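Local atomic coordinates of amidohydrolase (Brucella melitensis biovar Abortus, PDB entry 4F0L), a protein that is a metal-dependent amidohydrolase, built on a TIM barrel and holding an iron ion in this crystal, that probably acts as a deaminase. Residues Val109-Tyr114 against Asp443-Ala448; Asp148-Ala153 against Leu161-Val166; Tyr345-Tyr350 against Asn355-Asn360. All blocks are in the same frame, centred on the assembly; numbering follows the deposited sequence.

Contact 1. Residues Val109-Tyr114 against Asp443-Ala448; sequences VALRLY and DEAERA
Arg112 reaches across to Glu446 with its epsilon nitrogen, NE lying 2.7 Å from OE1 in a salt bridge. The carboxylate oxygen comes in at the edge of the guanidinium, near its plane, but the two flat groups are turned 75° apart and the N-H points well off the oxygen, at 130°, which makes the hydrogen bond weak. Both chains start with CG anti to the backbone N and then bend at chi2, which brings NE and OE1 together. Next to the ion pair Ala445 does the apolar work: its CB packs 3.9 Å from Leu111 CD2 and equally close to Arg112 CD. The small side chain is consistent with the close approach of the helices, their axes coming within 8.7 Å and running roughly antiparallel at 142°. OE1 of Glu446 has a second cationic partner, Arg402 of the second subunit, while OE2 is bonded to Gln450 one turn on. In the fold, the C-terminal helix 442-457 lies against helix 103-119, adding Phe449 against Val109 and Arg112; helix 145-157 packs on another side of helix 103-119, against Ala110, Leu111 and Tyr114.

Contact 2. Residues Asp148-Ala153 against Leu161-Val166; sequences DRIAAA and LTLLPV
Helix 148-153 runs almost antiparallel to strand 161-166, at 169°, with the two axes 10.0 Å apart at their closest, the usual layering of a helix on a beta-sheet. Between the two segments the contacts are all aliphatic. Ile150 presents its branch methyl CG2, which sits between two leucines of the strand, 4.1 Å from Leu161 CD1 and 4.0 Å from Leu163 CD1. This methyl is the one anti to the backbone N; the longer arm, through CG1 (chi1 -67°), leads CD1 away from the strand. Leu161 crosses Ile150 at about a right angle and splits its fork between two helix residues: CD1 goes to Ile150, while CD2 lies against the backbone of Ala151, 3.9 Å from CA, and 4.1 Å from the CB of the same alanine. Leu161 and Leu163, two apart on the strand, send their side chains from the same side of the sheet, and both hold CG anti to N. The contact is the return half of a beta-alpha-beta unit of the TIM barrel, in which strand 122-129 leads to helix 145-157 and then to strand 160-167. Ile150 also leans on Glu127 and His129 of that first strand, helices 103-119 and 189-203 flank helix 145-157, and strand 210-215 pairs with strand 160-167 through Leu161 and Leu163.

Contact 3. Residues Tyr345-Tyr350 against Asn355-Asn360; sequences YSQRLY and NVLAAN
Gln347 packs its aliphatic part against Val356 and Leu357, where the chain leaves helix 336-351 of this TIM-barrel amidohydrolase and folds back on it before helix 364-379. This is the tight half of the contact. CB of Gln347 lies 3.9 Å from Val356 CG1, and CG lies 3.7 Å from Leu357 CD1, the Gln347 and Leu357 side chains crossing at about a right angle. With CG anti to the carbonyl carbon (chi1 -55°), Gln347 lays CG against the leucine fork; Ala314 and Thr315 of helix 314-319 pack against the same leucine. The polar half has no direct bond between the two segments but is held from outside. Arg348 and Asn355 lie side by side, pointing the same way, their flat groups 73° apart. Glu344 forms a salt bridge to Arg348 NE and accepts the backbone N-H groups of Val356 and Leu357, while Thr364 bonds Asn355 OD1. The second subunit closes over this side, with its Glu78 in a salt bridge to Arg348 NH2 and the carbonyl of its Asn306 bonded to NH1. The loose, solvent side comes beyond Ala358, where the loop runs away from the helix to exposed Ala359 and Asn360. Over one face of the Arg348 guanidinium sits the backbone N of Asn355, 3.3 Å from NE, two donors that cannot bond each other.

Contacts 1 and 2 are neighbours, their centres about 16 Å apart, and share a seam: Ala110 of helix 103-119 packs on Ala153 and Ile150 of helix 145-157, so helix 103-119 lies between the C-terminal helix and helix 145-157, which in turn packs on strand 160-167. Contact 3 stands alone, its centre about 35 Å from that of contact 1 and about 34 Å from that of contact 2, on the opposite side of the chain's centre from contact 2. Along the sequence contact 2 closes before contact 3 opens, and both are nested within the long loop that contact 1 closes. Contacts 1 and 3 both meet the second subunit, so the dimer interface draws on widely separated parts of the chain.

Contact 1. Residues Val109-Tyr114 against Asp443-Ala448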
# COMPACT_ATOMS: atom_id res chain seq x y z
N VAL B 109 -3.58 9.71 -22.35
CA VAL B 109 -3.51 9.56 -20.90
C VAL B 109 -4.69 8.73 -20.35
O VAL B 109 -4.47 7.78 -19.58
CB VAL B 109 -3.45 10.92 -20.20
CG1 VAL B 109 -3.54 10.75 -18.69
CG2 VAL B 109 -2.16 11.65 -20.61
N ALA B 110 -5.92 9.07 -20.75
CA ALA B 110 -7.09 8.32 -20.30
C ALA B 110 -7.03 6.85 -20.73
O ALA B 110 -7.37 5.97 -19.97
CB ALA B 110 -8.36 8.97 -20.82
N LEU B 111 -6.60 6.60 -21.96
CA LEU B 111 -6.48 5.21 -22.39
C LEU B 111 -5.52 4.43 -21.51
O LEU B 111 -5.88 3.33 -21.02
CB LEU B 111 -6.09 5.09 -23.88
CG LEU B 111 -5.84 3.65 -24.38
CD1 LEU B 111 -7.08 2.80 -24.23
CD2 LEU B 111 -5.33 3.64 -25.82
N ARG B 112 -4.33 4.97 -21.26
CA ARG B 112 -3.34 4.23 -20.49
C ARG B 112 -3.79 4.03 -19.04
O ARG B 112 -3.52 3.00 -18.43
CB ARG B 112 -1.98 4.91 -20.54
CG ARG B 112 -0.85 4.14 -19.90
CD ARG B 112 -0.61 2.80 -20.63
NE ARG B 112 0.35 1.91 -19.97
CZ ARG B 112 0.06 1.11 -18.93
NH1 ARG B 112 -1.14 1.05 -18.40
NH2 ARG B 112 1.02 0.36 -18.41
N LEU B 113 -4.49 5.02 -18.51
CA LEU B 113 -5.14 4.89 -17.20
C LEU B 113 -6.18 3.78 -17.13
O LEU B 113 -6.20 2.96 -16.19
CB LEU B 113 -5.81 6.19 -16.82
CG LEU B 113 -6.71 6.09 -15.59
CD1 LEU B 113 -5.92 5.65 -14.37
CD2 LEU B 113 -7.49 7.41 -15.35
N TYR B 114 -7.04 3.75 -18.14
CA TYR B 114 -8.10 2.75 -18.14
C TYR B 114 -7.52 1.35 -18.34
O TYR B 114 -8.03 0.38 -17.78
CB TYR B 114 -9.22 3.10 -19.16
CG TYR B 114 -9.93 4.43 -18.89
CD1 TYR B 114 -9.99 4.99 -17.61
CD2 TYR B 114 -10.56 5.13 -19.91
CE1 TYR B 114 -10.62 6.20 -17.37
CE2 TYR B 114 -11.19 6.31 -19.68
CZ TYR B 114 -11.22 6.85 -18.41
OH TYR B 114 -11.84 8.06 -18.16
N ASP B 443 1.00 -2.29 -24.40
CA ASP B 443 2.24 -1.72 -24.96
C ASP B 443 1.97 -0.56 -25.92
O ASP B 443 2.67 0.44 -25.91
CB ASP B 443 3.06 -2.81 -25.63
CG ASP B 443 3.59 -3.84 -24.62
OD1 ASP B 443 3.62 -3.54 -23.41
OD2 ASP B 443 4.00 -4.92 -25.06
N GLU B 444 0.93 -0.69 -26.74
CA GLU B 444 0.55 0.37 -27.66
C GLU B 444 0.07 1.60 -26.86
O GLU B 444 0.48 2.75 -27.11
CB GLU B 444 -0.58 -0.11 -28.60
CG GLU B 444 -0.29 -1.33 -29.49
CD GLU B 444 -0.53 -2.71 -28.86
OE1 GLU B 444 -0.65 -2.83 -27.62
OE2 GLU B 444 -0.54 -3.71 -29.62
N ALA B 445 -0.78 1.36 -25.86
CA ALA B 445 -1.26 2.45 -25.02
C ALA B 445 -0.11 3.16 -24.32
O ALA B 445 -0.08 4.39 -24.23
CB ALA B 445 -2.28 1.96 -24.01
N GLU B 446 0.85 2.37 -23.83
CA GLU B 446 2.03 2.92 -23.16
C GLU B 446 2.89 3.81 -24.06
O GLU B 446 3.37 4.88 -23.63
CB GLU B 446 2.88 1.78 -22.59
CG GLU B 446 4.13 2.23 -21.86
CD GLU B 446 3.85 3.04 -20.61
OE1 GLU B 446 2.68 3.24 -20.20
OE2 GLU B 446 4.84 3.50 -20.02
N ARG B 447 3.14 3.36 -25.28
CA ARG B 447 3.93 4.19 -26.22
C ARG B 447 3.26 5.54 -26.42
O ARG B 447 3.92 6.58 -26.40
CB ARG B 447 4.15 3.51 -27.56
CG ARG B 447 5.25 2.47 -27.55
CD ARG B 447 5.54 1.92 -28.96
NE ARG B 447 4.48 1.01 -29.44
CZ ARG B 447 4.42 -0.31 -29.18
NH1 ARG B 447 3.41 -1.04 -29.65
NH2 ARG B 447 5.37 -0.92 -28.49
N ALA B 448 1.95 5.55 -26.63
CA ALA B 448 1.24 6.80 -26.83
C ALA B 448 1.27 7.66 -25.53
O ALA B 448 1.43 8.88 -25.59
CB ALA B 448 -0.18 6.53 -27.29

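Contact 2. Residues Asp148-Ala153 against Leu161-Val166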
# COMPACT_ATOMS: atom_id res chain seq x y z
N ASP B 148 -15.67 13.56 -25.37
CA ASP B 148 -15.58 12.62 -26.49
C ASP B 148 -14.25 11.82 -26.45
O ASP B 148 -14.20 10.64 -26.83
CB ASP B 148 -15.69 13.32 -27.84
CG ASP B 148 -16.99 14.12 -28.02
OD1 ASP B 148 -17.93 14.07 -27.19
OD2 ASP B 148 -17.06 14.82 -29.04
N ARG B 149 -13.18 12.50 -26.05
CA ARG B 149 -11.87 11.82 -25.90
C ARG B 149 -11.89 10.75 -24.81
O ARG B 149 -11.30 9.65 -24.98
CB ARG B 149 -10.78 12.83 -25.61
CG ARG B 149 -10.57 13.83 -26.75
CD ARG B 149 -10.08 13.14 -28.01
NE ARG B 149 -9.78 14.11 -29.06
CZ ARG B 149 -8.94 13.91 -30.08
NH1 ARG B 149 -8.25 12.77 -30.22
NH2 ARG B 149 -8.76 14.87 -30.97
N ILE B 150 -12.57 11.05 -23.70
CA ILE B 150 -12.76 10.09 -22.61
C ILE B 150 -13.49 8.88 -23.13
O ILE B 150 -13.03 7.74 -22.96
CB ILE B 150 -13.55 10.72 -21.44
CG1 ILE B 150 -12.75 11.81 -20.76
CG2 ILE B 150 -14.00 9.66 -20.44
CD1 ILE B 150 -11.34 11.43 -20.35
N ALA B 151 -14.60 9.13 -23.82
CA ALA B 151 -15.38 8.05 -24.35
C ALA B 151 -14.61 7.22 -25.40
O ALA B 151 -14.73 5.99 -25.40
CB ALA B 151 -16.69 8.55 -24.90
N ALA B 152 -13.82 7.87 -26.25
CA ALA B 152 -12.98 7.16 -27.20
C ALA B 152 -11.96 6.31 -26.48
O ALA B 152 -11.72 5.15 -26.89
CB ALA B 152 -12.28 8.12 -28.17
N ALA B 153 -11.34 6.86 -25.42
CA ALA B 153 -10.36 6.12 -24.63
C ALA B 153 -11.02 4.88 -23.96
O ALA B 153 -10.54 3.75 -24.09
CB ALA B 153 -9.72 7.03 -23.57
N LEU B 161 -18.12 2.75 -18.84
CA LEU B 161 -18.04 4.19 -18.55
C LEU B 161 -19.36 4.73 -17.98
O LEU B 161 -20.41 4.65 -18.61
CB LEU B 161 -17.70 4.97 -19.83
CG LEU B 161 -17.61 6.50 -19.73
CD1 LEU B 161 -16.57 6.95 -18.70
CD2 LEU B 161 -17.29 7.08 -21.12
N THR B 162 -19.28 5.26 -16.78
CA THR B 162 -20.25 6.20 -16.30
C THR B 162 -19.60 7.57 -16.34
O THR B 162 -18.73 7.90 -15.54
CB THR B 162 -20.72 5.85 -14.89
OG1 THR B 162 -21.39 4.58 -14.93
CG2 THR B 162 -21.65 6.91 -14.35
N LEU B 163 -20.03 8.38 -17.29
CA LEU B 163 -19.43 9.67 -17.54
C LEU B 163 -20.18 10.72 -16.77
O LEU B 163 -21.41 10.79 -16.84
CB LEU B 163 -19.44 9.99 -19.03
CG LEU B 163 -18.91 11.33 -19.51
CD1 LEU B 163 -17.40 11.41 -19.32
CD2 LEU B 163 -19.29 11.48 -20.98
N LEU B 164 -19.44 11.53 -16.00
CA LEU B 164 -20.03 12.49 -15.08
C LEU B 164 -19.42 13.89 -15.34
O LEU B 164 -18.49 14.33 -14.64
CB LEU B 164 -19.75 12.03 -13.64
CG LEU B 164 -20.30 10.64 -13.26
CD1 LEU B 164 -19.63 10.16 -11.98
CD2 LEU B 164 -21.82 10.60 -13.15
N PRO B 165 -19.87 14.56 -16.40
CA PRO B 165 -19.33 15.89 -16.68
C PRO B 165 -19.59 16.81 -15.51
O PRO B 165 -20.70 16.83 -14.97
CB PRO B 165 -20.14 16.33 -17.92
CG PRO B 165 -20.54 15.04 -18.57
CD PRO B 165 -20.88 14.18 -17.39
N VAL B 166 -18.58 17.59 -15.15
CA VAL B 166 -18.60 18.42 -13.96
C VAL B 166 -19.10 19.87 -14.24
O VAL B 166 -18.69 20.55 -15.24
CB VAL B 166 -17.18 18.49 -13.36
CG1 VAL B 166 -17.12 19.46 -12.17
CG2 VAL B 166 -16.74 17.09 -12.92

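Contact 3. Residues Tyr345-Tyr350 against Asn355-Asn360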
# COMPACT_ATOMS: atom_id res chain seq x y z
N TYR B 345 -6.77 0.07 7.06
CA TYR B 345 -5.65 0.42 7.91
C TYR B 345 -5.83 1.81 8.49
O TYR B 345 -5.39 2.07 9.61
CB TYR B 345 -4.28 0.30 7.20
CG TYR B 345 -3.78 -1.14 6.96
CD1 TYR B 345 -4.46 -2.26 7.44
CD2 TYR B 345 -2.59 -1.35 6.30
CE1 TYR B 345 -3.97 -3.55 7.25
CE2 TYR B 345 -2.10 -2.64 6.08
CZ TYR B 345 -2.78 -3.73 6.59
OH TYR B 345 -2.26 -4.99 6.38
N SER B 346 -6.49 2.72 7.76
CA SER B 346 -6.75 4.05 8.30
C SER B 346 -7.61 3.85 9.54
O SER B 346 -7.44 4.56 10.55
CB SER B 346 -7.41 4.98 7.27
OG SER B 346 -8.73 4.58 6.92
N GLN B 347 -8.51 2.88 9.49
CA GLN B 347 -9.39 2.63 10.62
C GLN B 347 -8.63 1.99 11.78
O GLN B 347 -8.84 2.39 12.94
CB GLN B 347 -10.62 1.80 10.22
CG GLN B 347 -11.43 2.40 9.06
CD GLN B 347 -11.88 3.82 9.32
OE1 GLN B 347 -11.70 4.72 8.47
NE2 GLN B 347 -12.45 4.04 10.47
N ARG B 348 -7.73 1.05 11.47
CA ARG B 348 -6.97 0.37 12.52
C ARG B 348 -6.12 1.35 13.34
O ARG B 348 -6.04 1.23 14.57
CB ARG B 348 -6.07 -0.74 11.94
CG ARG B 348 -6.87 -1.88 11.33
CD ARG B 348 -6.10 -3.16 11.08
NE ARG B 348 -6.98 -4.08 10.38
CZ ARG B 348 -6.62 -5.26 9.86
NH1 ARG B 348 -5.38 -5.72 10.01
NH2 ARG B 348 -7.54 -6.00 9.22
N LEU B 349 -5.48 2.29 12.65
CA LEU B 349 -4.66 3.29 13.32
C LEU B 349 -5.50 4.27 14.13
O LEU B 349 -5.15 4.59 15.24
CB LEU B 349 -3.75 4.00 12.31
CG LEU B 349 -2.62 3.13 11.71
CD1 LEU B 349 -1.98 3.76 10.46
CD2 LEU B 349 -1.55 2.83 12.77
N TYR B 350 -6.63 4.70 13.58
CA TYR B 350 -7.49 5.67 14.25
C TYR B 350 -8.18 5.07 15.48
O TYR B 350 -8.36 5.74 16.48
CB TYR B 350 -8.55 6.23 13.29
CG TYR B 350 -9.25 7.47 13.79
CD1 TYR B 350 -10.35 7.38 14.65
CD2 TYR B 350 -8.81 8.74 13.42
CE1 TYR B 350 -10.98 8.51 15.13
CE2 TYR B 350 -9.44 9.88 13.89
CZ TYR B 350 -10.52 9.75 14.75
OH TYR B 350 -11.14 10.88 15.21
N ASN B 355 -9.30 -5.61 12.23
CA ASN B 355 -10.51 -6.08 11.54
C ASN B 355 -11.72 -5.21 11.87
O ASN B 355 -12.76 -5.69 12.29
CB ASN B 355 -10.70 -7.55 11.91
CG ASN B 355 -9.53 -8.38 11.42
OD1 ASN B 355 -9.17 -8.28 10.22
ND2 ASN B 355 -8.90 -9.15 12.32
N VAL B 356 -11.52 -3.91 11.68
CA VAL B 356 -12.50 -2.92 12.02
C VAL B 356 -13.70 -2.96 11.10
O VAL B 356 -14.83 -2.82 11.56
CB VAL B 356 -11.89 -1.49 12.00
CG1 VAL B 356 -13.00 -0.44 12.26
CG2 VAL B 356 -10.75 -1.42 13.03
N LEU B 357 -13.44 -3.12 9.80
CA LEU B 357 -14.50 -3.06 8.80
C LEU B 357 -15.04 -4.43 8.38
O LEU B 357 -15.88 -4.52 7.48
CB LEU B 357 -14.08 -2.19 7.61
CG LEU B 357 -13.65 -0.75 8.01
CD1 LEU B 357 -13.29 0.10 6.78
CD2 LEU B 357 -14.69 -0.05 8.91
N ALA B 358 -14.61 -5.49 9.06
CA ALA B 358 -15.29 -6.79 8.92
C ALA B 358 -16.78 -6.68 9.34
O ALA B 358 -17.15 -5.81 10.13
CB ALA B 358 -14.57 -7.86 9.75
N ALA B 359 -17.63 -7.54 8.78
CA ALA B 359 -19.08 -7.57 9.09
C ALA B 359 -19.33 -8.82 9.92
O ALA B 359 -18.96 -9.92 9.51
CB ALA B 359 -19.93 -7.63 7.82
N ASN B 360 -19.98 -8.66 11.07
CA ASN B 360 -20.15 -9.77 12.03
C ASN B 360 -18.76 -10.20 12.50
O ASN B 360 -17.90 -9.35 12.80
CB ASN B 360 -20.93 -10.93 11.39